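Local coordinates for protein 4-alpha-glucanotransferase (Corynebacterium glutamicum, PDB 5B68) that is an amylomaltase, or disproportionating enzyme, of the 4-alpha-glucanotransferase family, built around a TIM barrel with a beta-sandwich domain toward its N terminus, at residues W430-L435 / I483-N488; L465-V470 / P515-A520; V504-D509 / M527-L532. One frame throughout, in Å; residues are numbered along the deposited sequence. Where two conformers were deposited one is given.

Contact 1 of 3, residues W430-L435 / I483-N488; sequences WHPVRL and IRFDHN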
loop_
_atom_site.group_PDB
_atom_site.type_symbol
_atom_site.label_atom_id
_atom_site.label_comp_id
_atom_site.label_asym_id
_atom_site.label_seq_id
_atom_site.Cartn_x
_atom_site.Cartn_y
_atom_site.Cartn_z
ATOM N N TRP A 430 12.349 -4.707 -2.317
ATOM C CA TRP A 430 12.861 -5.638 -1.343
ATOM C C TRP A 430 13.917 -6.500 -2.032
ATOM O O TRP A 430 13.828 -6.781 -3.200
ATOM C CB TRP A 430 11.777 -6.611 -0.906
ATOM C CG TRP A 430 10.625 -6.116 -0.124
ATOM C CD1 TRP A 430 9.323 -6.249 -0.449
ATOM C CD2 TRP A 430 10.646 -5.510 1.170
ATOM N NE1 TRP A 430 8.523 -5.735 0.527
ATOM C CE2 TRP A 430 9.312 -5.276 1.541
ATOM C CE3 TRP A 430 11.656 -5.128 2.041
ATOM C CZ2 TRP A 430 8.971 -4.679 2.737
ATOM C CZ3 TRP A 430 11.311 -4.539 3.225
ATOM C CH2 TRP A 430 9.984 -4.315 3.561
ATOM N N HIS A 431 14.916 -6.908 -1.277
ATOM C CA HIS A 431 15.799 -7.940 -1.715
ATOM C C HIS A 431 15.088 -9.284 -1.400
ATOM O O HIS A 431 14.800 -9.545 -0.227
ATOM C CB HIS A 431 17.134 -7.837 -0.935
ATOM C CG HIS A 431 18.155 -8.800 -1.422
ATOM N ND1 HIS A 431 19.332 -8.430 -2.033
ATOM C CD2 HIS A 431 18.108 -10.145 -1.493
ATOM C CE1 HIS A 431 19.965 -9.516 -2.442
ATOM N NE2 HIS A 431 19.262 -10.569 -2.086
ATOM N N PRO A 432 14.757 -10.100 -2.431
ATOM C CA PRO A 432 13.995 -11.321 -2.183
ATOM C C PRO A 432 14.589 -12.322 -1.178
ATOM O O PRO A 432 13.801 -13.033 -0.530
ATOM C CB PRO A 432 13.906 -11.991 -3.531
ATOM C CG PRO A 432 14.172 -10.892 -4.540
ATOM C CD PRO A 432 14.973 -9.830 -3.856
ATOM N N VAL A 433 15.905 -12.482 -1.156
ATOM C CA VAL A 433 16.551 -13.377 -0.160
ATOM C C VAL A 433 16.772 -12.756 1.172
ATOM O O VAL A 433 16.509 -13.371 2.224
ATOM C CB VAL A 433 17.889 -13.982 -0.705
ATOM C CG1 VAL A 433 18.570 -14.895 0.318
ATOM C CG2 VAL A 433 17.633 -14.699 -2.021
ATOM N N ARG A 434 17.350 -11.563 1.223
ATOM C CA ARG A 434 17.675 -10.948 2.488
ATOM C C ARG A 434 16.448 -10.630 3.322
ATOM O O ARG A 434 16.481 -10.760 4.534
ATOM C CB ARG A 434 18.527 -9.684 2.299
ATOM C CG ARG A 434 19.863 -10.007 1.666
ATOM C CD ARG A 434 20.670 -8.777 1.427
ATOM N NE ARG A 434 21.929 -9.268 0.873
ATOM C CZ ARG A 434 22.761 -8.598 0.072
ATOM N NH1 ARG A 434 22.518 -7.343 -0.281
ATOM N NH2 ARG A 434 23.862 -9.213 -0.371
ATOM N N LEU A 435 15.329 -10.278 2.690
ATOM C CA LEU A 435 14.110 -10.070 3.427
ATOM C C LEU A 435 13.747 -11.404 4.119
ATOM O O LEU A 435 13.333 -11.391 5.223
ATOM C CB LEU A 435 12.950 -9.624 2.507
ATOM C CG LEU A 435 11.624 -9.345 3.245
ATOM C CD1 LEU A 435 11.687 -8.343 4.362
ATOM C CD2 LEU A 435 10.564 -9.004 2.261
ATOM N N ILE A 483 11.802 -9.489 -11.148
ATOM C CA ILE A 483 12.389 -10.310 -10.075
ATOM C C ILE A 483 11.269 -10.946 -9.314
ATOM O O ILE A 483 10.278 -10.297 -8.998
ATOM C CB ILE A 483 13.314 -9.531 -9.127
ATOM C CG1 ILE A 483 12.628 -8.325 -8.513
ATOM C CG2 ILE A 483 14.553 -9.089 -9.876
ATOM C CD1 ILE A 483 13.563 -7.632 -7.498
ATOM N N ARG A 484 11.425 -12.231 -9.045
ATOM C CA ARG A 484 10.445 -13.069 -8.336
ATOM C C ARG A 484 10.581 -12.993 -6.812
ATOM O O ARG A 484 11.705 -12.958 -6.303
ATOM C CB ARG A 484 10.649 -14.520 -8.843
ATOM C CG ARG A 484 9.897 -15.634 -8.142
ATOM C CD ARG A 484 9.695 -16.912 -8.973
ATOM N NE ARG A 484 10.844 -17.502 -9.675
ATOM C CZ ARG A 484 11.912 -18.014 -9.086
ATOM N NH1 ARG A 484 12.026 -17.957 -7.776
ATOM N NH2 ARG A 484 12.857 -18.568 -9.819
ATOM N N PHE A 485 9.448 -13.021 -6.082
ATOM C CA PHE A 485 9.435 -13.100 -4.632
ATOM C C PHE A 485 8.762 -14.368 -4.245
ATOM O O PHE A 485 8.064 -15.002 -5.053
ATOM C CB PHE A 485 8.726 -11.884 -4.000
ATOM C CG PHE A 485 9.507 -10.616 -4.193
ATOM C CD1 PHE A 485 10.476 -10.261 -3.273
ATOM C CD2 PHE A 485 9.305 -9.783 -5.283
ATOM C CE1 PHE A 485 11.236 -9.131 -3.476
ATOM C CE2 PHE A 485 10.110 -8.645 -5.482
ATOM C CZ PHE A 485 11.082 -8.335 -4.562
ATOM N N ASP A 486 8.969 -14.760 -2.984
ATOM C CA ASP A 486 8.265 -15.893 -2.458
ATOM C C ASP A 486 6.845 -15.475 -2.088
ATOM O O ASP A 486 6.605 -14.981 -0.956
ATOM C CB ASP A 486 9.016 -16.506 -1.289
ATOM C CG ASP A 486 8.318 -17.713 -0.702
ATOM O OD1 ASP A 486 7.186 -18.155 -1.102
ATOM O OD2 ASP A 486 9.006 -18.326 0.130
ATOM N N HIS A 487 5.901 -15.704 -3.020
ATOM C CA HIS A 487 4.513 -15.265 -2.786
ATOM C C HIS A 487 3.864 -15.980 -1.579
ATOM O O HIS A 487 2.985 -15.418 -0.884
ATOM C CB HIS A 487 3.639 -15.400 -4.047
ATOM C CG HIS A 487 3.638 -16.786 -4.569
ATOM N ND1 HIS A 487 2.745 -17.732 -4.131
ATOM C CD2 HIS A 487 4.529 -17.433 -5.341
ATOM C CE1 HIS A 487 3.054 -18.901 -4.650
ATOM N NE2 HIS A 487 4.136 -18.750 -5.377
ATOM N N ASN A 488 4.266 -17.208 -1.321
ATOM C CA ASN A 488 3.753 -17.905 -0.163
ATOM C C ASN A 488 4.091 -17.162 1.144
ATOM O O ASN A 488 3.238 -17.069 2.041
ATOM C CB ASN A 488 4.183 -19.311 -0.071
ATOM C CG ASN A 488 3.486 -20.197 -1.096
ATOM O OD1 ASN A 488 2.294 -20.106 -1.344
ATOM N ND2 ASN A 488 4.248 -21.040 -1.684
HETATM O O HOH W 1 10.809 -13.336 -1.093
#

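Contact 2 of 3, residues L465-V470 / P515-A520; sequences LFRLFV and PWVQDA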
loop_
_atom_site.group_PDB
_atom_site.type_symbol
_atom_site.label_atom_id
_atom_site.label_comp_id
_atom_site.label_asym_id
_atom_site.label_seq_id
_atom_site.Cartn_x
_atom_site.Cartn_y
_atom_site.Cartn_z
ATOM N N LEU A 465 3.448 -8.804 -4.644
ATOM C CA LEU A 465 3.621 -9.891 -3.673
ATOM C C LEU A 465 4.238 -11.106 -4.390
ATOM O O LEU A 465 4.676 -12.064 -3.713
ATOM C CB LEU A 465 2.299 -10.235 -3.041
ATOM C CG LEU A 465 1.566 -9.098 -2.270
ATOM C CD1 LEU A 465 0.200 -9.628 -1.856
ATOM C CD2 LEU A 465 2.280 -8.665 -1.045
ATOM N N PHE A 466 4.172 -11.129 -5.742
ATOM C CA PHE A 466 4.655 -12.210 -6.561
ATOM C C PHE A 466 5.965 -11.873 -7.258
ATOM O O PHE A 466 6.866 -12.694 -7.324
ATOM C CB PHE A 466 3.576 -12.631 -7.581
ATOM C CG PHE A 466 2.284 -13.093 -6.929
ATOM C CD1 PHE A 466 1.360 -12.172 -6.469
ATOM C CD2 PHE A 466 2.027 -14.446 -6.754
ATOM C CE1 PHE A 466 0.188 -12.590 -5.884
ATOM C CE2 PHE A 466 0.879 -14.860 -6.149
ATOM C CZ PHE A 466 -0.057 -13.917 -5.676
ATOM N N ARG A 467 6.005 -10.715 -7.895
ATOM C CA ARG A 467 7.136 -10.295 -8.661
ATOM C C ARG A 467 7.080 -8.776 -8.824
ATOM O O ARG A 467 5.989 -8.169 -8.730
ATOM C CB ARG A 467 7.090 -11.016 -10.041
ATOM C CG ARG A 467 5.925 -10.546 -10.899
ATOM C CD ARG A 467 5.754 -11.416 -12.128
ATOM N NE ARG A 467 5.195 -12.728 -11.827
ATOM C CZ ARG A 467 4.113 -13.235 -12.418
ATOM N NH1 ARG A 467 3.685 -14.414 -12.065
ATOM N NH2 ARG A 467 3.433 -12.541 -13.319
ATOM N N LEU A 468 8.211 -8.148 -9.094
ATOM C CA LEU A 468 8.225 -6.726 -9.412
ATOM C C LEU A 468 8.962 -6.559 -10.682
ATOM O O LEU A 468 9.993 -7.190 -10.871
ATOM C CB LEU A 468 8.932 -5.916 -8.326
ATOM C CG LEU A 468 8.095 -5.742 -7.035
ATOM C CD1 LEU A 468 8.968 -5.138 -5.940
ATOM C CD2 LEU A 468 6.831 -4.938 -7.237
ATOM N N PHE A 469 8.525 -5.634 -11.495
ATOM C CA PHE A 469 9.322 -5.136 -12.610
ATOM C C PHE A 469 10.280 -4.102 -12.133
ATOM O O PHE A 469 9.848 -3.134 -11.552
ATOM C CB PHE A 469 8.419 -4.556 -13.684
ATOM C CG PHE A 469 9.128 -4.279 -14.955
ATOM C CD1 PHE A 469 9.446 -5.310 -15.838
ATOM C CD2 PHE A 469 9.525 -2.997 -15.261
ATOM C CE1 PHE A 469 10.149 -5.040 -17.013
ATOM C CE2 PHE A 469 10.234 -2.725 -16.427
ATOM C CZ PHE A 469 10.540 -3.730 -17.304
ATOM N N VAL A 470 11.565 -4.337 -12.355
ATOM C CA VAL A 470 12.635 -3.465 -11.895
ATOM C C VAL A 470 13.591 -3.155 -13.037
ATOM O O VAL A 470 13.822 -4.010 -13.913
ATOM C CB VAL A 470 13.454 -4.115 -10.721
ATOM C CG1 VAL A 470 12.568 -4.279 -9.507
ATOM C CG2 VAL A 470 14.031 -5.461 -11.084
ATOM N N PRO A 515 -3.103 -17.618 -14.121
ATOM C CA PRO A 515 -4.185 -18.160 -13.300
ATOM C C PRO A 515 -3.745 -18.528 -11.890
ATOM O O PRO A 515 -4.513 -18.285 -10.945
ATOM C CB PRO A 515 -4.627 -19.423 -14.058
ATOM C CG PRO A 515 -4.201 -19.178 -15.471
ATOM C CD PRO A 515 -2.949 -18.335 -15.401
ATOM N N TRP A 516 -2.538 -19.066 -11.745
ATOM C CA TRP A 516 -2.021 -19.471 -10.400
ATOM C C TRP A 516 -1.939 -18.254 -9.422
ATOM O O TRP A 516 -2.154 -18.410 -8.227
ATOM C CB TRP A 516 -0.710 -20.191 -10.462
ATOM C CG TRP A 516 0.488 -19.459 -10.850
ATOM C CD1 TRP A 516 0.998 -19.304 -12.134
ATOM C CD2 TRP A 516 1.426 -18.801 -9.963
ATOM N NE1 TRP A 516 2.171 -18.580 -12.081
ATOM C CE2 TRP A 516 2.468 -18.276 -10.776
ATOM C CE3 TRP A 516 1.468 -18.598 -8.586
ATOM C CZ2 TRP A 516 3.491 -17.516 -10.277
ATOM C CZ3 TRP A 516 2.541 -17.857 -8.050
ATOM C CH2 TRP A 516 3.549 -17.327 -8.918
ATOM N N VAL A 517 -1.642 -17.083 -9.965
ATOM C CA VAL A 517 -1.510 -15.859 -9.175
ATOM C C VAL A 517 -2.889 -15.449 -8.663
ATOM O O VAL A 517 -3.040 -15.242 -7.469
ATOM C CB VAL A 517 -0.833 -14.749 -10.001
ATOM C CG1 VAL A 517 -0.801 -13.408 -9.312
ATOM C CG2 VAL A 517 0.548 -15.186 -10.481
ATOM N N GLN A 518 -3.879 -15.329 -9.570
ATOM C CA GLN A 518 -5.250 -15.041 -9.231
ATOM C C GLN A 518 -5.735 -16.029 -8.183
ATOM O O GLN A 518 -6.291 -15.636 -7.188
ATOM C CB GLN A 518 -6.125 -15.155 -10.481
ATOM C CG GLN A 518 -5.821 -14.022 -11.461
ATOM C CD GLN A 518 -6.808 -13.917 -12.620
ATOM O OE1 GLN A 518 -7.399 -14.916 -13.027
ATOM N NE2 GLN A 518 -6.975 -12.696 -13.166
ATOM N N ASP A 519 -5.441 -17.301 -8.354
ATOM C CA ASP A 519 -5.895 -18.310 -7.448
ATOM C C ASP A 519 -5.211 -18.228 -6.080
ATOM O O ASP A 519 -5.853 -18.489 -5.050
ATOM C CB ASP A 519 -5.705 -19.731 -8.028
ATOM C CG ASP A 519 -6.686 -20.043 -9.161
ATOM O OD1 ASP A 519 -7.698 -19.320 -9.286
ATOM O OD2 ASP A 519 -6.430 -20.987 -9.949
ATOM N N ALA A 520 -3.948 -17.916 -6.081
ATOM C CA ALA A 520 -3.220 -17.793 -4.797
ATOM C C ALA A 520 -3.869 -16.674 -3.934
ATOM O O ALA A 520 -3.959 -16.826 -2.741
ATOM C CB ALA A 520 -1.776 -17.469 -5.034
#

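Contact 3 of 3, residues V504-D509 / M527-L532; sequences VVIGED and MGTSIL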
loop_
_atom_site.group_PDB
_atom_site.type_symbol
_atom_site.label_atom_id
_atom_site.label_comp_id
_atom_site.label_asym_id
_atom_site.label_seq_id
_atom_site.Cartn_x
_atom_site.Cartn_y
_atom_site.Cartn_z
ATOM N N VAL A 504 -10.353 -7.028 6.396
ATOM C CA VAL A 504 -10.561 -7.246 4.954
ATOM C C VAL A 504 -9.239 -6.964 4.288
ATOM O O VAL A 504 -8.508 -5.978 4.662
ATOM C CB VAL A 504 -11.622 -6.277 4.407
ATOM C CG1 VAL A 504 -11.675 -6.280 2.912
ATOM C CG2 VAL A 504 -12.978 -6.699 4.926
ATOM N N VAL A 505 -8.937 -7.758 3.263
ATOM C CA VAL A 505 -7.848 -7.479 2.388
ATOM C C VAL A 505 -8.304 -7.315 0.924
ATOM O O VAL A 505 -8.891 -8.249 0.355
ATOM C CB VAL A 505 -6.722 -8.549 2.445
ATOM C CG1 VAL A 505 -5.566 -8.165 1.559
ATOM C CG2 VAL A 505 -6.249 -8.705 3.889
ATOM N N ILE A 506 -7.996 -6.173 0.336
ATOM C CA ILE A 506 -8.283 -5.924 -1.059
ATOM C C ILE A 506 -6.994 -5.728 -1.848
ATOM O O ILE A 506 -6.143 -4.977 -1.470
ATOM C CB ILE A 506 -9.191 -4.704 -1.231
ATOM C CG1 ILE A 506 -10.554 -4.999 -0.630
ATOM C CG2 ILE A 506 -9.330 -4.316 -2.686
ATOM C CD1 ILE A 506 -11.125 -3.839 0.138
ATOM N N GLY A 507 -6.895 -6.426 -2.961
ATOM C CA GLY A 507 -5.694 -6.414 -3.734
ATOM C C GLY A 507 -6.036 -5.794 -5.034
ATOM O O GLY A 507 -6.960 -6.190 -5.700
ATOM N N GLU A 508 -5.268 -4.793 -5.376
ATOM C CA GLU A 508 -5.567 -4.032 -6.533
ATOM C C GLU A 508 -5.052 -4.852 -7.687
ATOM O O GLU A 508 -3.874 -5.164 -7.754
ATOM C CB GLU A 508 -4.911 -2.672 -6.398
ATOM C CG GLU A 508 -3.477 -2.632 -6.844
ATOM C CD GLU A 508 -3.375 -2.095 -8.231
ATOM O OE1 GLU A 508 -4.093 -2.594 -9.115
ATOM O OE2 GLU A 508 -2.604 -1.159 -8.411
ATOM N N ASP A 509 -5.976 -5.137 -8.584
ATOM C CA ASP A 509 -6.067 -6.296 -9.451
ATOM C C ASP A 509 -5.913 -6.013 -10.946
ATOM O O ASP A 509 -6.111 -6.878 -11.779
ATOM C CB ASP A 509 -7.472 -6.860 -9.243
ATOM C CG ASP A 509 -7.544 -8.332 -9.459
ATOM O OD1 ASP A 509 -6.825 -8.845 -10.334
ATOM O OD2 ASP A 509 -8.317 -8.993 -8.765
ATOM N N MET A 527 -9.586 -9.986 -1.835
ATOM C CA MET A 527 -10.512 -9.462 -2.837
ATOM C C MET A 527 -9.806 -8.776 -3.915
ATOM O O MET A 527 -8.731 -8.175 -3.708
ATOM C CB MET A 527 -11.491 -8.538 -2.153
ATOM C CG MET A 527 -12.344 -9.240 -1.122
ATOM S SD MET A 527 -13.599 -8.122 -0.444
ATOM C CE MET A 527 -14.075 -9.015 1.038
ATOM N N GLY A 528 -10.361 -8.876 -5.128
ATOM C CA GLY A 528 -9.945 -8.075 -6.254
ATOM C C GLY A 528 -10.534 -6.680 -6.283
ATOM O O GLY A 528 -11.239 -6.283 -5.361
ATOM N N THR A 529 -10.254 -5.943 -7.357
ATOM C CA THR A 529 -10.826 -4.619 -7.580
ATOM C C THR A 529 -11.419 -4.578 -8.999
ATOM O O THR A 529 -10.709 -4.848 -9.963
ATOM C CB THR A 529 -9.762 -3.499 -7.454
ATOM O OG1 THR A 529 -8.644 -3.809 -8.306
ATOM C CG2 THR A 529 -9.260 -3.428 -6.073
ATOM N N SER A 530 -12.706 -4.266 -9.092
ATOM C CA SER A 530 -13.414 -4.034 -10.348
ATOM C C SER A 530 -13.809 -2.570 -10.434
ATOM O O SER A 530 -14.383 -2.013 -9.460
ATOM C CB SER A 530 -14.661 -4.841 -10.323
ATOM O OG SER A 530 -14.469 -6.220 -10.364
ATOM N N ILE A 531 -13.479 -1.921 -11.526
ATOM C CA ILE A 531 -13.717 -0.479 -11.705
ATOM C C ILE A 531 -14.618 -0.341 -12.941
ATOM O O ILE A 531 -14.261 -0.793 -14.051
ATOM C CB ILE A 531 -12.383 0.285 -11.872
ATOM C CG1 ILE A 531 -11.517 0.099 -10.624
ATOM C CG2 ILE A 531 -12.587 1.794 -12.039
ATOM C CD1 ILE A 531 -10.141 0.756 -10.769
ATOM N N LEU A 532 -15.807 0.204 -12.723
ATOM C CA LEU A 532 -16.871 0.118 -13.738
ATOM C C LEU A 532 -16.317 0.548 -15.129
ATOM O O LEU A 532 -16.472 -0.159 -16.087
ATOM C CB LEU A 532 -18.014 1.075 -13.355
ATOM C CG LEU A 532 -18.990 1.382 -14.517
ATOM C CD1 LEU A 532 -19.965 0.246 -14.546
ATOM C CD2 LEU A 532 -19.706 2.685 -14.403
#

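Contact 1 of 3, residues W430-L435 / I483-N488
Pro432 and Phe485 mark the nearest approach of the two backbones, 5.5 Å from the CA of Pro432 to the CA of Phe485, where the loop entering helix 434-437 passes the turn between strand 481-484 and helix 487-500. Phe485 provides the ring on which the other segment packs. With its CG anti to the carbonyl carbon (chi1 -68°), the ring swings across so that CD1, CE1 and CZ meet the other segment. The backbone carbonyl of Trp430 addresses its edge: Trp430 O lies in the ring plane, 3.4 Å from Phe485 CZ, so that a partly negative oxygen faces the slightly positive C-H rim. Close by, Trp430 CB packs 3.6 Å from Phe485 CE1. The indole itself turns away, one face against Leu435 CD2; the side chain also packs on Pro442 and Leu446 of helix 441-452, and a bound glycerol lies about 3 Å from it.

In the fold, Phe485 follows directly on an outermost strand of the four-stranded antiparallel sheet, and its ring also rests on Leu468 of the adjoining strand 467-472. Pro432 completes the packing from the loop, its ring slanting across that of Phe485 with CG 3.6 Å from Phe485 CE1. The same Pro432 CG lies 3.7 Å from Arg484 O and reaches toward Ile483 CD1. A proline fits here beside the Phe485 ring: it is compact and rigid, and brings no N-H that would need an acceptor. Beside this apolar packing a water joins the two backbones, which have no direct bond here: it donates to Pro432 O (3.1 Å from the water oxygen) and accepts from Asp486 N at 3.0 Å. Asp486 is the N-cap of helix 487-500, and its OD1 makes a weak hydrogen bond to Ala489 N.

Contact 2 of 3, residues L465-V470 / P515-A520
The Phe466 ring has Val517 over one face and two residues of helix 515-523 at its edge. Val517 CG1 sits almost exactly above the middle of the ring, 3.6 Å from the Phe466 centroid and 6° off the normal, a CH-pi contact that nearly every ring carbon shares. In the plane of the ring, Ala520 CB approaches Phe466 CE2 at 3.9 Å, one turn of helix beyond Trp516. The third neighbour is Trp516, toward whose face Phe466 turns its edge in an offset edge-to-face pair, with 5.7 Å between the Phe466 centroid and that of the six-membered ring of Trp516 and planes at 71°. The closest carbons of this pair are Phe466 CD2 and Trp516 CZ3, 3.7 Å apart. Val517 CG2 lies over that same indole face, above its centre, so the two methyls of one valine serve two rings. Its torsion explains this: CG1 stands anti to the backbone N (chi1 173°) and reaches Phe466, while CG2 falls beside the N and against the indole.

Arg467 runs beside the rings. Its NH1 lies 3.6 Å from Trp516 CZ2, which is near the plane of the guanidinium, and 3.6 Å from Val517 CG2. The indole thus meets the guanidinium at its edge, and the charge is answered by a salt bridge from NH2 to Glu514, just before the helix. A long, flexible arginine suits this margin, aliphatic near the strand and charged at the helix start. His487, whose ring meets both Phe466 and Trp516, adds to the aromatic cluster. Phe466 leads into strand 467-472 of the small antiparallel sheet, whose strands follow barrel strands 382-387 and 456-459: a sheet built from barrel loops, packed on the helix of the beta-alpha-beta crossover from strand 504-507 to strand 528-531.

Contact 3 of 3, residues V504-D509 / M527-L532
Met527 is bonded through both its backbone N and its O to strand 504-507. Met527 N donates to Val505 O at 2.9 Å, nearly straight at 171° and in the carbonyl plane, and Met527 O accepts from Gly507 N at 2.6 Å. Donor and acceptor of one residue thus straddle Ile506, the pattern of a parallel bridge. A third bond comes from a side chain: Asp509 N gives its hydrogen to Thr529 OG1 at 3.0 Å. Thr529 chi1 of 53° sets OG1 between its own N and carbonyl carbon, facing that N-H, and turns CG2 toward Ile506.

Strands 504-507 and 528-531 are the two outermost strands of the eight-stranded parallel sheet, and this single bridge brings them together to close the TIM barrel. Their axes diverge, at 58°, so farther along the Thr529 side chain takes over from backbone pairing, its CG2 packing 3.5 Å from Ile506 CG2. Beside the bridge, Ile506 CG1 lies 4.0 Å from Met527 CB, and the extended Met527 chain carries CE to Val504 CG1, 4.1 Å away; slender and unbranched beyond CB, methionine can follow its neighbour in this way. Glycine suits position 528, since Asp509 OD2 comes to 3.1 Å from Gly528 CA, close against the backbone; this carboxylate also has a long, weak ion pair with Arg550. Glu508 points away from 527-532, its OE2 accepting from His461 N, and lies about 4 Å from a bound 2-[bis-(2-hydroxy-ethyl)-amino]-2-hydroxymethyl-propane-1,3-diol, at the C-terminal ends of the barrel strands, where TIM-barrel pockets lie.

In the fold
From the N-terminal side, the chain enters contact 1 at 430-435, passes barrel strand 456-459, and opens contact 2 at 465-470. It reverses into strand 481-484 and at 483-488 closes contact 1 over a loop of 47 residues, so contacts 1 and 2 cross. They also touch: 465-470 and 483-488 are joined by probable backbone hydrogen bonds from Phe485 N to Phe466 O and from Ile483 N to Leu468 O. Helix 487-500 then leads to 504-509, which opens contact 3. Helix 515-523 closes contact 2 before 527-532 closes contact 3, a second crossing. Contact 2 thus ties the antiparallel sheet to the crossover whose strands meet in contact 3.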